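PDB 2GE3: probable acetyltransferase from Agrobacterium tumefaciens, which probably transfers the acetyl group of acetyl-coenzyme A to an amine acceptor, as a member of the GNAT family of N-acetyltransferases. Local coordinates for residues L102-R105 with L106-T110; R132-A135 with L136-I140. One frame throughout, in Å; residues are numbered along the deposited sequence.

Contact 1. Residues L102-R105 with L106-T110; sequences LGAR and LMRRT. With ACO (acetyl coenzyme *a), chain E.
Leu106 and Leu102 meet one turn apart at the start of helix 102-117, where Leu106 N donates to Leu102 O over 2.9 Å, almost straight at 176°. This is the first turn of the helix that follows the pyrophosphate-binding loop of the GNAT fold, within the beta-alpha-beta unit of strand 86-93, helix 102-117 and strand 121-127. It illustrates how a helix start serves an anion: Gly103 N donates a hydrogen bond to O4A of acetyl coenzyme A at 2.9 Å and Ala104 N one to O1A at 3.1 Å, while Gly101 and Asn99 supply further backbone N-H groups. The positive end of the helix dipole would probably add to this grip.

Ala104 serves both ligand and helix. Its CB touches O1A, and its carbonyl O accepts the N-H of Arg108 at 3.0 Å. The Arg108 chain lies back along this turn, since CG stands anti to its own carbonyl carbon, beside the backbone N (chi1 -59°). Further bends at chi2 and chi3 bring NH2 obliquely to Ala104 CB, at 3.7 Å.

Arg105 works the outer side. Leu102 CD1 sits 3.9 Å above one face of its guanidinium, displaced toward the rim, and NH1 makes a weak hydrogen bond to Val8 O. Its own carbonyl O receives Arg109 N at 3.2 Å.

On the buried side, Leu106 packs against Ala63 and Cys73 of the sheet, beside Leu102, which also rests on Ala63. The next turn is drawn in through the Leu106 carbonyl O, which accepts two donors of Thr110 from opposite faces of its plane: the backbone N on one, and on the other the hydroxyl OG1, at 2.7 Å.

Contact 2. Residues R132-A135 with L136-I140; sequences RAIA and LYEKI. With ACO (acetyl coenzyme *a), chain E.
Ile134 O accepts the backbone N-H of Glu138 at 2.8 Å, with an N-H...O angle of 174°. The two side chains then run side by side, pointing the same way, and Ile134 CG2 lies 3.6 Å from Glu138 OE2. The polar partner of this carboxylate is His144 NE2, to which OE2 is hydrogen-bonded, and this should help fix the end of the chain.

One residue earlier the same backbone bond recurs, now beneath a ring. Ala133 O takes the N-H of Tyr137 at 2.9 Å and also lies over one face of the Tyr137 ring, 3.2 Å above its plane and offset toward the rim. The ring folds back over this turn because CG is anti to the carbonyl carbon (chi1 -59°), and CE2 comes to rest 3.6 Å from Ala133 CB. This is the helix that flanks acetyl coenzyme A in the GNAT fold, and the ring points the phenol at the thioester end of the cofactor. There Tyr137 OH donates to the acetyl oxygen O at 3.2 Å, and that oxygen lies at the ring edge, in the ring plane.

Neighbouring residues of helix 131-140 line other parts of the cofactor. Leu136 spreads its methyls along the diphosphate and pantetheine, CD1 being 3.5 Å from O1A. The bent chain of Lys139 brings NZ within 3.1 Å of the 3'-phosphate oxygen O9A, with a weak, longer bond to O5B. The approach of Arg132 NH1 to OAP is too short to be trusted as modelled; its CB packs against N7A of the adenine.

Overall arrangement
From the N terminus, the chain lays down strands 9-12, 60-65, 68-77 and 86-93 before helix 102-117, which carries contact 1. Strand 121-127 then returns to the sheet beside 86-93, and helix 131-140 follows with contact 2. Each contact is local, made between successive turns of one helix, so neither closes a long loop; they come in series without nesting or crossing, their centres 11 Å apart. They join in space through Met107, a selenomethionine whose SE lies 3.6 Å from Tyr137 CD1 and also touches Ile140. The start of helix 102-117 (102-104) meets the diphosphate of acetyl coenzyme A, while 132-139 runs from the adenine to the acetyl group.

Contact 1. Residues L102-R105 with L106-T110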
loop_
_atom_site.group_PDB
_atom_site.type_symbol
_atom_site.label_atom_id
_atom_site.label_comp_id
_atom_site.label_asym_id
_atom_site.label_seq_id
_atom_site.Cartn_x
_atom_site.Cartn_y
_atom_site.Cartn_z
ATOM N N LEU A 102 -24.746 -7.981 -8.943
ATOM C CA LEU A 102 -24.425 -8.315 -7.562
ATOM C C LEU A 102 -23.180 -7.555 -6.956
ATOM O O LEU A 102 -23.182 -7.117 -5.770
ATOM C CB LEU A 102 -24.236 -9.830 -7.439
ATOM C CG LEU A 102 -23.867 -10.323 -6.041
ATOM C CD1 LEU A 102 -25.122 -10.039 -5.040
ATOM C CD2 LEU A 102 -23.553 -11.805 -6.148
ATOM N N GLY A 103 -22.161 -7.344 -7.768
ATOM C CA GLY A 103 -21.029 -6.546 -7.327
ATOM C C GLY A 103 -21.444 -5.132 -7.029
ATOM O O GLY A 103 -20.979 -4.540 -6.074
ATOM N N ALA A 104 -22.301 -4.575 -7.884
ATOM C CA ALA A 104 -22.827 -3.219 -7.676
ATOM C C ALA A 104 -23.552 -3.126 -6.379
ATOM O O ALA A 104 -23.296 -2.205 -5.624
ATOM C CB ALA A 104 -23.679 -2.798 -8.850
ATOM N N ARG A 105 -24.354 -4.157 -6.035
ATOM C CA ARG A 105 -25.081 -4.152 -4.766
ATOM C C ARG A 105 -24.194 -4.303 -3.564
ATOM O O ARG A 105 -24.364 -3.632 -2.577
ATOM C CB ARG A 105 -26.148 -5.298 -4.696
ATOM C CG ARG A 105 -27.304 -5.286 -5.715
ATOM C CD ARG A 105 -28.372 -6.143 -5.082
ATOM N NE ARG A 105 -28.477 -7.422 -5.611
ATOM C CZ ARG A 105 -28.870 -8.508 -4.945
ATOM N NH1 ARG A 105 -29.112 -8.524 -3.638
ATOM N NH2 ARG A 105 -28.966 -9.620 -5.645
ATOM N N LEU A 106 -23.284 -5.254 -3.612
ATOM C CA LEU A 106 -22.286 -5.414 -2.529
ATOM C C LEU A 106 -21.448 -4.145 -2.310
ATOM O O LEU A 106 -21.228 -3.754 -1.150
ATOM C CB LEU A 106 -21.344 -6.541 -2.912
ATOM C CG LEU A 106 -20.906 -7.802 -2.157
ATOM C CD1 LEU A 106 -21.793 -8.348 -1.061
ATOM C CD2 LEU A 106 -20.576 -8.896 -3.290
HETATM N N MSE A 107 -20.973 -3.511 -3.395
HETATM C CA MSE A 107 -20.249 -2.252 -3.287
HETATM C C MSE A 107 -21.046 -1.133 -2.645
HETATM O O MSE A 107 -20.549 -0.501 -1.768
HETATM C CB MSE A 107 -19.800 -1.744 -4.648
HETATM C CG MSE A 107 -18.405 -1.043 -4.623
HETATM SE SE MSE A 107 -17.591 -1.384 -6.471
HETATM C CE MSE A 107 -18.467 -3.036 -6.496
ATOM N N ARG A 108 -22.291 -0.888 -3.104
ATOM C CA ARG A 108 -23.158 0.102 -2.477
ATOM C C ARG A 108 -23.353 -0.023 -0.992
ATOM O O ARG A 108 -23.386 0.997 -0.268
ATOM C CB ARG A 108 -24.527 0.147 -3.196
ATOM C CG ARG A 108 -24.325 0.492 -4.623
ATOM C CD ARG A 108 -25.367 1.259 -5.308
ATOM N NE ARG A 108 -25.650 0.623 -6.569
ATOM C CZ ARG A 108 -25.349 1.045 -7.786
ATOM N NH1 ARG A 108 -24.677 2.255 -8.072
ATOM N NH2 ARG A 108 -25.789 0.224 -8.754
ATOM N N ARG A 109 -23.603 -1.251 -0.541
ATOM C CA ARG A 109 -23.761 -1.514 0.887
ATOM C C ARG A 109 -22.460 -1.255 1.629
ATOM O O ARG A 109 -22.453 -0.736 2.768
ATOM C CB ARG A 109 -24.185 -2.966 1.142
ATOM C CG ARG A 109 -25.705 -3.250 0.757
ATOM C CD ARG A 109 -26.637 -2.464 1.780
ATOM N NE ARG A 109 -26.529 -3.021 3.148
ATOM C CZ ARG A 109 -27.065 -4.197 3.523
ATOM N NH1 ARG A 109 -27.697 -4.982 2.629
ATOM N NH2 ARG A 109 -26.937 -4.620 4.776
ATOM N N THR A 110 -21.359 -1.690 1.031
ATOM C CA THR A 110 -20.047 -1.636 1.682
ATOM C C THR A 110 -19.565 -0.176 1.767
ATOM O O THR A 110 -19.042 0.216 2.784
ATOM C CB THR A 110 -19.020 -2.573 0.988
ATOM O OG1 THR A 110 -19.560 -3.904 0.968
ATOM C CG2 THR A 110 -17.580 -2.586 1.723
HETATM N N1A ACO E . -15.961 -5.328 -20.380
HETATM C C2A ACO E . -16.560 -4.163 -20.129
HETATM N N3A ACO E . -17.605 -4.094 -19.284
HETATM C C4A ACO E . -18.097 -5.212 -18.693
HETATM C C5A ACO E . -17.486 -6.491 -18.905
HETATM C C6A ACO E . -16.351 -6.513 -19.821
HETATM N N6A ACO E . -15.740 -7.755 -20.014
HETATM N N7A ACO E . -18.225 -7.454 -18.220
HETATM C C8A ACO E . -19.204 -6.838 -17.556
HETATM N N9A ACO E . -19.138 -5.517 -17.873
HETATM C C1B ACO E . -20.011 -4.515 -17.317
HETATM C C2B ACO E . -21.476 -4.896 -17.181
HETATM O O2B ACO E . -22.107 -4.447 -18.400
HETATM C C3B ACO E . -21.764 -4.045 -15.937
HETATM O O3B ACO E . -21.784 -2.662 -16.325
HETATM P P3B ACO E . -23.093 -1.815 -16.836
HETATM O O7A ACO E . -23.599 -2.297 -18.191
HETATM O O8A ACO E . -22.370 -0.472 -16.959
HETATM O O9A ACO E . -24.161 -2.137 -15.844
HETATM C C4B ACO E . -20.520 -4.139 -15.052
HETATM O O4B ACO E . -19.461 -4.331 -15.981
HETATM C C5B ACO E . -20.576 -5.378 -14.114
HETATM O O5B ACO E . -21.468 -5.084 -13.050
HETATM P P1A ACO E . -21.949 -6.103 -11.991
HETATM O O1A ACO E . -22.421 -5.232 -10.889
HETATM O O2A ACO E . -22.820 -6.973 -12.872
HETATM O O3A ACO E . -20.540 -6.816 -11.613
HETATM P P2A ACO E . -20.243 -8.195 -10.939
HETATM O O4A ACO E . -21.332 -8.828 -10.131
HETATM O O5A ACO E . -19.678 -9.016 -12.066
HETATM O O6A ACO E . -19.050 -7.766 -9.889
HETATM C CBP ACO E . -16.623 -8.047 -9.981
HETATM C CCP ACO E . -17.833 -7.211 -10.431
HETATM C CDP ACO E . -15.376 -7.490 -10.746
HETATM C CEP ACO E . -16.423 -7.972 -8.468
HETATM C CAP ACO E . -16.812 -9.597 -10.237
HETATM O OAP ACO E . -17.025 -9.727 -11.621
HETATM C C9P ACO E . -15.703 -10.548 -9.882
HETATM O O9P ACO E . -15.665 -11.049 -8.759
HETATM N N8P ACO E . -14.779 -10.853 -10.815
HETATM C C7P ACO E . -13.627 -11.698 -10.421
HETATM C C6P ACO E . -12.795 -11.126 -9.291
HETATM C C5P ACO E . -12.400 -9.671 -9.364
HETATM O O5P ACO E . -12.105 -9.110 -10.415
HETATM N N4P ACO E . -12.322 -9.033 -8.188
HETATM C C3P ACO E . -12.280 -7.585 -8.131
HETATM C C2P ACO E . -10.964 -7.105 -8.692
HETATM S S1P ACO E . -9.636 -7.566 -7.606
HETATM C C ACO E . -9.060 -6.110 -8.190
HETATM O O ACO E . -9.864 -5.316 -8.596
HETATM C CH3 ACO E . -7.574 -5.895 -8.049
#

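Contact 2. Residues R132-A135 with L136-I140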
loop_
_atom_site.group_PDB
_atom_site.type_symbol
_atom_site.label_atom_id
_atom_site.label_comp_id
_atom_site.label_asym_id
_atom_site.label_seq_id
_atom_site.Cartn_x
_atom_site.Cartn_y
_atom_site.Cartn_z
ATOM N N ARG A 132 -14.166 -5.894 -16.710
ATOM C CA ARG A 132 -15.367 -5.998 -15.969
ATOM C C ARG A 132 -15.320 -5.243 -14.579
ATOM O O ARG A 132 -16.292 -4.554 -14.243
ATOM C CB ARG A 132 -15.791 -7.467 -15.812
ATOM C CG ARG A 132 -16.840 -7.602 -14.737
ATOM C CD ARG A 132 -17.570 -8.904 -14.811
ATOM N NE ARG A 132 -16.615 -9.833 -15.351
ATOM C CZ ARG A 132 -16.030 -10.681 -14.572
ATOM N NH1 ARG A 132 -16.465 -10.618 -13.338
ATOM N NH2 ARG A 132 -15.151 -11.568 -14.979
ATOM N N ALA A 133 -14.213 -5.414 -13.809
ATOM C CA ALA A 133 -14.043 -4.739 -12.537
ATOM C C ALA A 133 -13.932 -3.285 -12.828
ATOM O O ALA A 133 -14.626 -2.533 -12.188
ATOM C CB ALA A 133 -12.750 -5.218 -11.707
ATOM N N ILE A 134 -13.068 -2.865 -13.776
ATOM C CA ILE A 134 -13.004 -1.454 -14.108
ATOM C C ILE A 134 -14.387 -0.788 -14.420
ATOM O O ILE A 134 -14.688 0.268 -13.858
ATOM C CB ILE A 134 -11.972 -1.184 -15.222
ATOM C CG1 ILE A 134 -10.546 -1.480 -14.715
ATOM C CG2 ILE A 134 -12.035 0.282 -15.696
ATOM C CD1 ILE A 134 -9.683 -1.840 -15.884
ATOM N N ALA A 135 -15.175 -1.373 -15.336
ATOM C CA ALA A 135 -16.500 -0.862 -15.695
ATOM C C ALA A 135 -17.410 -0.767 -14.516
ATOM O O ALA A 135 -18.200 0.187 -14.433
ATOM C CB ALA A 135 -17.188 -1.760 -16.762
ATOM N N LEU A 136 -17.351 -1.751 -13.618
ATOM C CA LEU A 136 -18.158 -1.659 -12.385
ATOM C C LEU A 136 -17.648 -0.530 -11.489
ATOM O O LEU A 136 -18.442 0.257 -10.965
ATOM C CB LEU A 136 -18.183 -2.984 -11.583
ATOM C CG LEU A 136 -18.859 -2.850 -10.187
ATOM C CD1 LEU A 136 -20.301 -2.484 -10.378
ATOM C CD2 LEU A 136 -18.753 -4.040 -9.226
ATOM N N TYR A 137 -16.346 -0.429 -11.294
ATOM C CA TYR A 137 -15.843 0.695 -10.481
ATOM C C TYR A 137 -16.187 2.066 -11.061
ATOM O O TYR A 137 -16.563 2.946 -10.339
ATOM C CB TYR A 137 -14.328 0.594 -10.281
ATOM C CG TYR A 137 -13.916 -0.661 -9.617
ATOM C CD1 TYR A 137 -14.740 -1.263 -8.650
ATOM C CD2 TYR A 137 -12.700 -1.310 -9.963
ATOM C CE1 TYR A 137 -14.400 -2.538 -8.054
ATOM C CE2 TYR A 137 -12.294 -2.515 -9.317
ATOM C CZ TYR A 137 -13.145 -3.122 -8.373
ATOM O OH TYR A 137 -12.752 -4.299 -7.758
ATOM N N GLU A 138 -16.045 2.238 -12.382
ATOM C CA GLU A 138 -16.516 3.494 -13.020
ATOM C C GLU A 138 -18.011 3.787 -12.748
ATOM O O GLU A 138 -18.350 4.872 -12.366
ATOM C CB GLU A 138 -16.238 3.493 -14.546
ATOM C CG GLU A 138 -14.688 3.536 -14.744
ATOM C CD GLU A 138 -14.249 3.364 -16.198
ATOM O OE1 GLU A 138 -15.074 2.928 -17.020
ATOM O OE2 GLU A 138 -13.064 3.606 -16.520
ATOM N N LYS A 139 -18.871 2.773 -12.917
ATOM C CA LYS A 139 -20.285 2.912 -12.759
ATOM C C LYS A 139 -20.569 3.356 -11.338
ATOM O O LYS A 139 -21.363 4.226 -11.128
ATOM C CB LYS A 139 -20.952 1.565 -13.021
ATOM C CG LYS A 139 -22.393 1.588 -12.878
ATOM C CD LYS A 139 -22.960 0.282 -12.413
ATOM C CE LYS A 139 -22.486 -0.917 -13.259
ATOM N NZ LYS A 139 -23.322 -2.139 -12.836
ATOM N N ILE A 140 -19.936 2.723 -10.345
ATOM C CA ILE A 140 -20.197 3.079 -8.948
ATOM C C ILE A 140 -19.734 4.520 -8.634
ATOM O O ILE A 140 -20.238 5.082 -7.719
ATOM C CB ILE A 140 -19.470 2.096 -8.002
ATOM C CG1 ILE A 140 -20.045 0.668 -8.154
ATOM C CG2 ILE A 140 -19.555 2.559 -6.541
ATOM C CD1 ILE A 140 -21.515 0.477 -7.948
HETATM N N1A ACO E . -15.961 -5.328 -20.380
HETATM C C2A ACO E . -16.560 -4.163 -20.129
HETATM N N3A ACO E . -17.605 -4.094 -19.284
HETATM C C4A ACO E . -18.097 -5.212 -18.693
HETATM C C5A ACO E . -17.486 -6.491 -18.905
HETATM C C6A ACO E . -16.351 -6.513 -19.821
HETATM N N6A ACO E . -15.740 -7.755 -20.014
HETATM N N7A ACO E . -18.225 -7.454 -18.220
HETATM C C8A ACO E . -19.204 -6.838 -17.556
HETATM N N9A ACO E . -19.138 -5.517 -17.873
HETATM C C1B ACO E . -20.011 -4.515 -17.317
HETATM C C2B ACO E . -21.476 -4.896 -17.181
HETATM O O2B ACO E . -22.107 -4.447 -18.400
HETATM C C3B ACO E . -21.764 -4.045 -15.937
HETATM O O3B ACO E . -21.784 -2.662 -16.325
HETATM P P3B ACO E . -23.093 -1.815 -16.836
HETATM O O7A ACO E . -23.599 -2.297 -18.191
HETATM O O8A ACO E . -22.370 -0.472 -16.959
HETATM O O9A ACO E . -24.161 -2.137 -15.844
HETATM C C4B ACO E . -20.520 -4.139 -15.052
HETATM O O4B ACO E . -19.461 -4.331 -15.981
HETATM C C5B ACO E . -20.576 -5.378 -14.114
HETATM O O5B ACO E . -21.468 -5.084 -13.050
HETATM P P1A ACO E . -21.949 -6.103 -11.991
HETATM O O1A ACO E . -22.421 -5.232 -10.889
HETATM O O2A ACO E . -22.820 -6.973 -12.872
HETATM O O3A ACO E . -20.540 -6.816 -11.613
HETATM P P2A ACO E . -20.243 -8.195 -10.939
HETATM O O4A ACO E . -21.332 -8.828 -10.131
HETATM O O5A ACO E . -19.678 -9.016 -12.066
HETATM O O6A ACO E . -19.050 -7.766 -9.889
HETATM C CBP ACO E . -16.623 -8.047 -9.981
HETATM C CCP ACO E . -17.833 -7.211 -10.431
HETATM C CDP ACO E . -15.376 -7.490 -10.746
HETATM C CEP ACO E . -16.423 -7.972 -8.468
HETATM C CAP ACO E . -16.812 -9.597 -10.237
HETATM O OAP ACO E . -17.025 -9.727 -11.621
HETATM C C9P ACO E . -15.703 -10.548 -9.882
HETATM O O9P ACO E . -15.665 -11.049 -8.759
HETATM N N8P ACO E . -14.779 -10.853 -10.815
HETATM C C7P ACO E . -13.627 -11.698 -10.421
HETATM C C6P ACO E . -12.795 -11.126 -9.291
HETATM C C5P ACO E . -12.400 -9.671 -9.364
HETATM O O5P ACO E . -12.105 -9.110 -10.415
HETATM N N4P ACO E . -12.322 -9.033 -8.188
HETATM C C3P ACO E . -12.280 -7.585 -8.131
HETATM C C2P ACO E . -10.964 -7.105 -8.692
HETATM S S1P ACO E . -9.636 -7.566 -7.606
HETATM C C ACO E . -9.060 -6.110 -8.190
HETATM O O ACO E . -9.864 -5.316 -8.596
HETATM C CH3 ACO E . -7.574 -5.895 -8.049
#